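Long-range contacts in tyrosine specific protein phosphatase (Trypanosoma cruzi, PDB 4AZ1), which probably hydrolyses phosphotyrosine in protein substrates as a protein tyrosine phosphatase: residues S4-F9 against G249-D253; A242-E247 against T283-L288; V256-V260 against Y277-Y281. One frame throughout, in Å; residues are numbered along the deposited sequence.

Contact 1 (S4-F9 against G249-D253); sequences SNCFPF and GTLTD
S4, N5 and C6 bind G249 and L251 at and just after the Schellman motif that ends helix 232-247 of the protein tyrosine phosphatase fold. The motif is defined by the bonds from T250 N to H245 O and from G249 N to L246 O, with G249 at positive phi as its C-prime residue. The N-terminal segment S4-F9 runs beside G249-D253, their end-to-end directions 32° apart. S4 OG donates to G249 O over 2.7 Å, in the carbonyl plane and on a lone pair. From CB outward, N5 meets L251 first: N5 CB lies 4.1 Å from L251 CB, and N5 CG has L251 CB and G249 CA as its nearest neighbours across the contact. At the tip the amide divides: N5 OD1 accepts from L251 N at 3.0 Å, a bent bond (139° at the hydrogen) whose donor is tilted from the carbonyl plane, while ND2 reaches back to L246 O at the helix end. Having CG beside its own backbone N (chi1 -76°) turns the amide toward this turn, so one side chain serves both the helix terminus and the loop that follows. The next residue adds a nearly straight backbone bond, C6 N to L251 O. Apolar contact follows: L251 CD2 approaches F7 CD1 obliquely at 3.8 Å, and T252 O lies at the edge of the F7 ring. At the far end P8 CG packs on the D253 carboxylate, which also forms a salt bridge with R20 of helix 14-30. One water completes the junction, accepting from F9 N at 3.0 Å and donating to D253 OD1 at 2.8 Å.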
# COMPACT_ATOMS: atom_id res chain seq x y z
N SER A 4 35.53 -15.19 31.39
CA SER A 4 35.67 -14.29 30.23
C SER A 4 34.61 -13.18 30.15
O SER A 4 34.92 -12.04 29.80
CB SER A 4 35.71 -15.10 28.93
OG SER A 4 35.92 -14.24 27.82
N ASN A 5 33.36 -13.52 30.44
CA ASN A 5 32.35 -12.49 30.56
C ASN A 5 32.53 -11.73 31.87
O ASN A 5 32.81 -12.33 32.91
CB ASN A 5 30.95 -13.11 30.47
CG ASN A 5 30.58 -13.48 29.04
OD1 ASN A 5 31.03 -12.84 28.09
ND2 ASN A 5 29.77 -14.52 28.89
N CYS A 6 32.41 -10.41 31.80
CA CYS A 6 32.42 -9.57 32.99
C CYS A 6 31.11 -8.81 32.99
O CYS A 6 30.86 -7.97 32.11
CB CYS A 6 33.61 -8.61 32.96
SG CYS A 6 33.77 -7.53 34.42
N PHE A 7 30.24 -9.10 33.96
CA PHE A 7 28.97 -8.41 34.05
C PHE A 7 28.62 -8.01 35.49
O PHE A 7 27.69 -8.56 36.08
CB PHE A 7 27.86 -9.28 33.46
CG PHE A 7 26.62 -8.53 33.12
CD1 PHE A 7 26.67 -7.47 32.22
CD2 PHE A 7 25.40 -8.87 33.69
CE1 PHE A 7 25.51 -6.76 31.90
CE2 PHE A 7 24.24 -8.18 33.37
CZ PHE A 7 24.30 -7.11 32.47
N PRO A 8 29.35 -7.03 36.03
CA PRO A 8 29.19 -6.64 37.44
C PRO A 8 27.82 -6.04 37.81
O PRO A 8 27.57 -5.84 39.00
CB PRO A 8 30.32 -5.63 37.68
CG PRO A 8 30.73 -5.17 36.32
CD PRO A 8 30.44 -6.29 35.37
N PHE A 9 26.96 -5.77 36.82
CA PHE A 9 25.60 -5.26 37.07
C PHE A 9 24.83 -6.14 38.06
O PHE A 9 23.98 -5.65 38.82
CB PHE A 9 24.86 -5.20 35.73
CG PHE A 9 23.49 -4.58 35.82
CD1 PHE A 9 23.33 -3.20 35.74
CD2 PHE A 9 22.36 -5.38 35.93
CE1 PHE A 9 22.07 -2.62 35.80
CE2 PHE A 9 21.09 -4.80 35.99
CZ PHE A 9 20.95 -3.42 35.93
N GLY A 249 31.68 -14.72 24.84
CA GLY A 249 32.58 -14.41 25.94
C GLY A 249 33.10 -12.99 25.94
O GLY A 249 34.13 -12.70 26.56
N THR A 250 32.40 -12.09 25.25
CA THR A 250 32.86 -10.71 25.15
C THR A 250 31.93 -9.69 25.83
O THR A 250 32.06 -8.49 25.61
CB THR A 250 33.08 -10.31 23.69
OG1 THR A 250 31.99 -10.81 22.90
CG2 THR A 250 34.39 -10.90 23.17
N LEU A 251 31.00 -10.18 26.64
CA LEU A 251 30.20 -9.30 27.49
C LEU A 251 31.11 -8.51 28.43
O LEU A 251 31.98 -9.08 29.09
CB LEU A 251 29.21 -10.12 28.32
CG LEU A 251 28.11 -9.40 29.09
CD1 LEU A 251 27.24 -8.55 28.15
CD2 LEU A 251 27.24 -10.40 29.85
N THR A 252 30.92 -7.20 28.49
CA THR A 252 31.67 -6.39 29.45
C THR A 252 30.68 -5.54 30.23
O THR A 252 29.48 -5.55 29.95
CB THR A 252 32.68 -5.45 28.77
OG1 THR A 252 31.98 -4.41 28.08
CG2 THR A 252 33.61 -6.22 27.80
N ASP A 253 31.19 -4.78 31.19
CA ASP A 253 30.35 -3.93 32.02
C ASP A 253 29.67 -2.82 31.21
O ASP A 253 28.68 -2.24 31.64
CB ASP A 253 31.20 -3.35 33.18
CG ASP A 253 30.39 -2.52 34.16
OD1 ASP A 253 29.22 -2.86 34.45
OD2 ASP A 253 30.94 -1.50 34.63
O HOH W 1 27.58 -5.07 34.00

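Contact 2 (A242-E247 against T283-L288); sequences ALTHLE and TLMCRL
A242-E247 and T283-L288 are helical segments running in broadly the same direction, their axes 10.5 Å apart at closest approach with a signed crossing angle of -34°. L243 and L284 form the nearest CA pair, at 6.6 Å. L284 CD2 lies between A242 CB and L246 CD1, 3.9 Å from the latter, and the L246 and L284 side chains lie alongside, pointing opposite ways. L246 CD1 also meets L288 CD2. R287 covers the other part of the interface: its CG starts anti to the backbone N, then the chain bends at chi2 and chi3 and folds over L243. L243 CD2 consequently touches R287 CB at 3.6 Å and lies 3.7 Å above the centre of one guanidinium face. R287 NH1 reaches E247 OE2 at 3.2 Å in a salt bridge with a bent hydrogen bond, 139° at the hydrogen. The carboxylate and guanidinium planes are 37° apart, and NH1 comes from above the carboxylate plane. R287 NE has a second acidic partner, E207 of helix 203-215. Two carboxylates around one guanidinium would probably stabilise its positive charge, while the leucine beneath limits how the group can turn.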
# COMPACT_ATOMS: atom_id res chain seq x y z
N ALA A 242 23.60 -7.88 22.60
CA ALA A 242 24.13 -8.13 23.93
C ALA A 242 24.28 -9.62 24.22
O ALA A 242 25.28 -10.04 24.80
CB ALA A 242 23.27 -7.43 25.00
N LEU A 243 23.30 -10.42 23.81
CA LEU A 243 23.35 -11.86 24.08
C LEU A 243 24.40 -12.57 23.23
O LEU A 243 24.96 -13.58 23.66
CB LEU A 243 21.98 -12.52 23.91
CG LEU A 243 21.01 -12.24 25.06
CD1 LEU A 243 19.56 -12.48 24.65
CD2 LEU A 243 21.37 -13.10 26.26
N THR A 244 24.66 -12.05 22.04
CA THR A 244 25.72 -12.60 21.19
C THR A 244 27.07 -12.37 21.86
O THR A 244 27.93 -13.26 21.86
CB THR A 244 25.71 -11.98 19.78
OG1 THR A 244 24.45 -12.22 19.15
CG2 THR A 244 26.82 -12.59 18.93
N HIS A 245 27.27 -11.19 22.44
CA HIS A 245 28.50 -10.94 23.20
C HIS A 245 28.65 -11.91 24.36
O HIS A 245 29.75 -12.42 24.62
CB HIS A 245 28.56 -9.48 23.69
CG HIS A 245 28.90 -8.51 22.60
ND1 HIS A 245 30.19 -8.36 22.13
CD2 HIS A 245 28.12 -7.68 21.87
CE1 HIS A 245 30.19 -7.46 21.16
NE2 HIS A 245 28.95 -7.03 20.99
N LEU A 246 27.54 -12.18 25.04
CA LEU A 246 27.53 -13.12 26.16
C LEU A 246 27.96 -14.50 25.68
O LEU A 246 28.81 -15.15 26.30
CB LEU A 246 26.11 -13.17 26.76
CG LEU A 246 25.85 -14.02 28.02
CD1 LEU A 246 24.69 -13.45 28.81
CD2 LEU A 246 25.57 -15.48 27.67
N GLU A 247 27.38 -14.94 24.57
CA GLU A 247 27.66 -16.26 24.01
C GLU A 247 29.08 -16.46 23.48
O GLU A 247 29.57 -17.59 23.41
CB GLU A 247 26.64 -16.59 22.90
CG GLU A 247 25.27 -17.00 23.43
CD GLU A 247 24.23 -17.14 22.32
OE1 GLU A 247 24.42 -16.55 21.23
OE2 GLU A 247 23.21 -17.84 22.55
N THR A 283 16.95 -9.12 29.96
CA THR A 283 17.16 -10.33 29.16
C THR A 283 18.52 -10.95 29.49
O THR A 283 18.67 -12.17 29.50
CB THR A 283 17.02 -10.10 27.63
OG1 THR A 283 18.18 -9.43 27.12
CG2 THR A 283 15.80 -9.27 27.34
N LEU A 284 19.52 -10.10 29.75
CA LEU A 284 20.85 -10.62 30.07
C LEU A 284 20.78 -11.36 31.40
O LEU A 284 21.28 -12.48 31.53
CB LEU A 284 21.90 -9.50 30.15
CG LEU A 284 22.38 -8.94 28.80
CD1 LEU A 284 23.25 -7.72 29.02
CD2 LEU A 284 23.16 -10.00 27.99
N MET A 285 20.13 -10.74 32.37
CA MET A 285 19.96 -11.35 33.67
C MET A 285 19.23 -12.69 33.59
O MET A 285 19.69 -13.68 34.16
CB MET A 285 19.24 -10.39 34.63
CG MET A 285 20.06 -9.13 34.93
SD MET A 285 19.12 -7.90 35.87
CE MET A 285 19.15 -8.68 37.51
N CYS A 286 18.10 -12.74 32.88
CA CYS A 286 17.38 -14.00 32.71
C CYS A 286 18.25 -15.09 32.08
O CYS A 286 18.27 -16.22 32.56
CB CYS A 286 16.11 -13.81 31.88
SG CYS A 286 14.85 -12.84 32.72
N ARG A 287 18.98 -14.75 31.02
CA ARG A 287 19.87 -15.72 30.38
C ARG A 287 20.88 -16.24 31.40
O ARG A 287 21.23 -17.43 31.39
CB ARG A 287 20.60 -15.11 29.18
CG ARG A 287 21.60 -16.05 28.50
CD ARG A 287 20.91 -17.26 27.84
NE ARG A 287 20.11 -16.89 26.68
CZ ARG A 287 20.61 -16.67 25.46
NH1 ARG A 287 21.92 -16.79 25.25
NH2 ARG A 287 19.82 -16.34 24.45
N LEU A 288 21.32 -15.36 32.28
CA LEU A 288 22.30 -15.71 33.32
C LEU A 288 21.65 -16.42 34.50
O LEU A 288 22.34 -16.90 35.39
CB LEU A 288 23.03 -14.45 33.79
CG LEU A 288 24.00 -13.89 32.75
CD1 LEU A 288 24.60 -12.56 33.18
CD2 LEU A 288 25.09 -14.91 32.46

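Contact 3 (V256-V260 against Y277-Y281); sequences VYDVV and YFVIY
The buried helical bundle beside the central sheet of the phosphatase fold includes this crossing of helix 255-266 with helix 274-288. The short axes pass 10.9 Å apart, with N-to-C directions at 131°. V256 is central. V256 CG2 makes a CH-pi contact over the Y281 ring, 3.9 Å from the centroid and 12° off the normal, while CB also rests over that face. The other branch, V256 CG1, lies anti to the backbone N (chi1 -174°) and enters between Y277 CE1 and I280 CG2, each 3.8 Å away. One turn later V260 CG2 touches I280 CD1 at 3.7 Å and approaches the Y277 ring in its plane, at the CE1 edge. The Y277 hydroxyl lies beside the backbone of Y257, with Y277 OH 3.3 Å from Y257 CA; Y257 N is also close, but the angle is too poor for a hydrogen bond. The hydroxyls of Y277 and Y281 instead bond to E24 OE1 of helix 14-30, and Y281 OH also bonds to R20. The interface is therefore divided by chemistry: valine and isoleucine methyls pack against the rings across the crossing, while the phenolic ends carry its polar bonding to a third helix, which should restrict movement of both rings.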
# COMPACT_ATOMS: atom_id res chain seq x y z
N VAL A 256 25.96 -3.10 27.14
CA VAL A 256 24.62 -2.62 26.80
C VAL A 256 24.63 -1.17 26.33
O VAL A 256 24.04 -0.83 25.30
CB VAL A 256 23.61 -2.75 27.96
CG1 VAL A 256 22.21 -2.38 27.47
CG2 VAL A 256 23.58 -4.18 28.48
N TYR A 257 25.31 -0.33 27.09
CA TYR A 257 25.50 1.05 26.69
C TYR A 257 26.18 1.12 25.31
O TYR A 257 25.71 1.83 24.42
CB TYR A 257 26.31 1.82 27.74
CG TYR A 257 26.35 3.30 27.47
CD1 TYR A 257 25.30 4.12 27.86
CD2 TYR A 257 27.42 3.88 26.79
CE1 TYR A 257 25.31 5.47 27.59
CE2 TYR A 257 27.44 5.25 26.53
CZ TYR A 257 26.37 6.03 26.93
OH TYR A 257 26.37 7.38 26.67
N ASP A 258 27.27 0.37 25.12
CA ASP A 258 28.01 0.42 23.85
C ASP A 258 27.16 -0.02 22.65
O ASP A 258 27.18 0.62 21.59
CB ASP A 258 29.28 -0.42 23.95
CG ASP A 258 30.30 0.18 24.90
OD1 ASP A 258 30.30 1.42 25.08
OD2 ASP A 258 31.10 -0.59 25.48
N VAL A 259 26.44 -1.12 22.82
CA VAL A 259 25.56 -1.64 21.79
C VAL A 259 24.48 -0.64 21.41
O VAL A 259 24.24 -0.38 20.22
CB VAL A 259 24.90 -2.95 22.26
CG1 VAL A 259 23.61 -3.21 21.50
CG2 VAL A 259 25.87 -4.10 22.09
N VAL A 260 23.82 -0.05 22.40
CA VAL A 260 22.77 0.92 22.11
C VAL A 260 23.37 2.17 21.48
O VAL A 260 22.80 2.74 20.54
CB VAL A 260 21.91 1.23 23.35
CG1 VAL A 260 20.90 2.34 23.06
CG2 VAL A 260 21.18 -0.04 23.76
N TYR A 277 15.20 0.25 27.41
CA TYR A 277 16.64 0.08 27.62
C TYR A 277 16.86 -0.89 28.79
O TYR A 277 17.73 -1.78 28.76
CB TYR A 277 17.28 1.46 27.91
CG TYR A 277 18.78 1.44 28.15
CD1 TYR A 277 19.67 1.19 27.10
CD2 TYR A 277 19.30 1.69 29.40
CE1 TYR A 277 21.05 1.19 27.31
CE2 TYR A 277 20.69 1.68 29.63
CZ TYR A 277 21.55 1.44 28.57
OH TYR A 277 22.92 1.44 28.78
N PHE A 278 16.04 -0.72 29.82
CA PHE A 278 16.04 -1.63 30.96
C PHE A 278 15.84 -3.09 30.52
O PHE A 278 16.54 -3.98 31.00
CB PHE A 278 14.96 -1.22 31.94
CG PHE A 278 15.37 -1.36 33.36
CD1 PHE A 278 16.03 -2.52 33.79
CD2 PHE A 278 15.13 -0.34 34.27
CE1 PHE A 278 16.42 -2.66 35.12
CE2 PHE A 278 15.53 -0.47 35.61
CZ PHE A 278 16.17 -1.63 36.03
N VAL A 279 14.91 -3.32 29.59
CA VAL A 279 14.63 -4.70 29.14
C VAL A 279 15.90 -5.42 28.62
O VAL A 279 16.05 -6.63 28.83
CB VAL A 279 13.45 -4.76 28.11
CG1 VAL A 279 13.25 -6.21 27.59
CG2 VAL A 279 12.16 -4.28 28.75
N ILE A 280 16.83 -4.70 27.99
CA ILE A 280 18.05 -5.36 27.54
C ILE A 280 18.83 -5.94 28.73
O ILE A 280 19.26 -7.08 28.67
CB ILE A 280 18.95 -4.47 26.67
CG1 ILE A 280 18.16 -3.87 25.50
CG2 ILE A 280 20.17 -5.27 26.14
CD1 ILE A 280 18.87 -2.72 24.81
N TYR A 281 18.98 -5.18 29.81
CA TYR A 281 19.60 -5.73 31.02
C TYR A 281 18.83 -6.94 31.57
O TYR A 281 19.44 -7.91 32.04
CB TYR A 281 19.75 -4.67 32.12
CG TYR A 281 20.94 -3.75 31.95
CD1 TYR A 281 22.19 -4.13 32.41
CD2 TYR A 281 20.82 -2.50 31.36
CE1 TYR A 281 23.30 -3.29 32.27
CE2 TYR A 281 21.90 -1.66 31.21
CZ TYR A 281 23.15 -2.06 31.68
OH TYR A 281 24.24 -1.22 31.54

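Overall arrangement
The three contacts cluster to one side of the molecule, with centres 10 Å (1 and 2), 11 Å (2 and 3) and 13 Å (1 and 3) apart. Helix 274-288 serves both contact 2, through its C-terminal part, and contact 3, through the preceding turns; their partners, helices 232-247 and 255-266, are consecutive and joined by the loop used in contact 1. Along the chain, contacts 1 and 2 interleave, contact 3 falls between the segments of contact 2, and both segments of contact 1 precede those of contact 3. F7 reaches L284 and Y281, F9 stacks on Y281, and L284 meets V256, so the N-terminal segment is tied to the three-helix cluster.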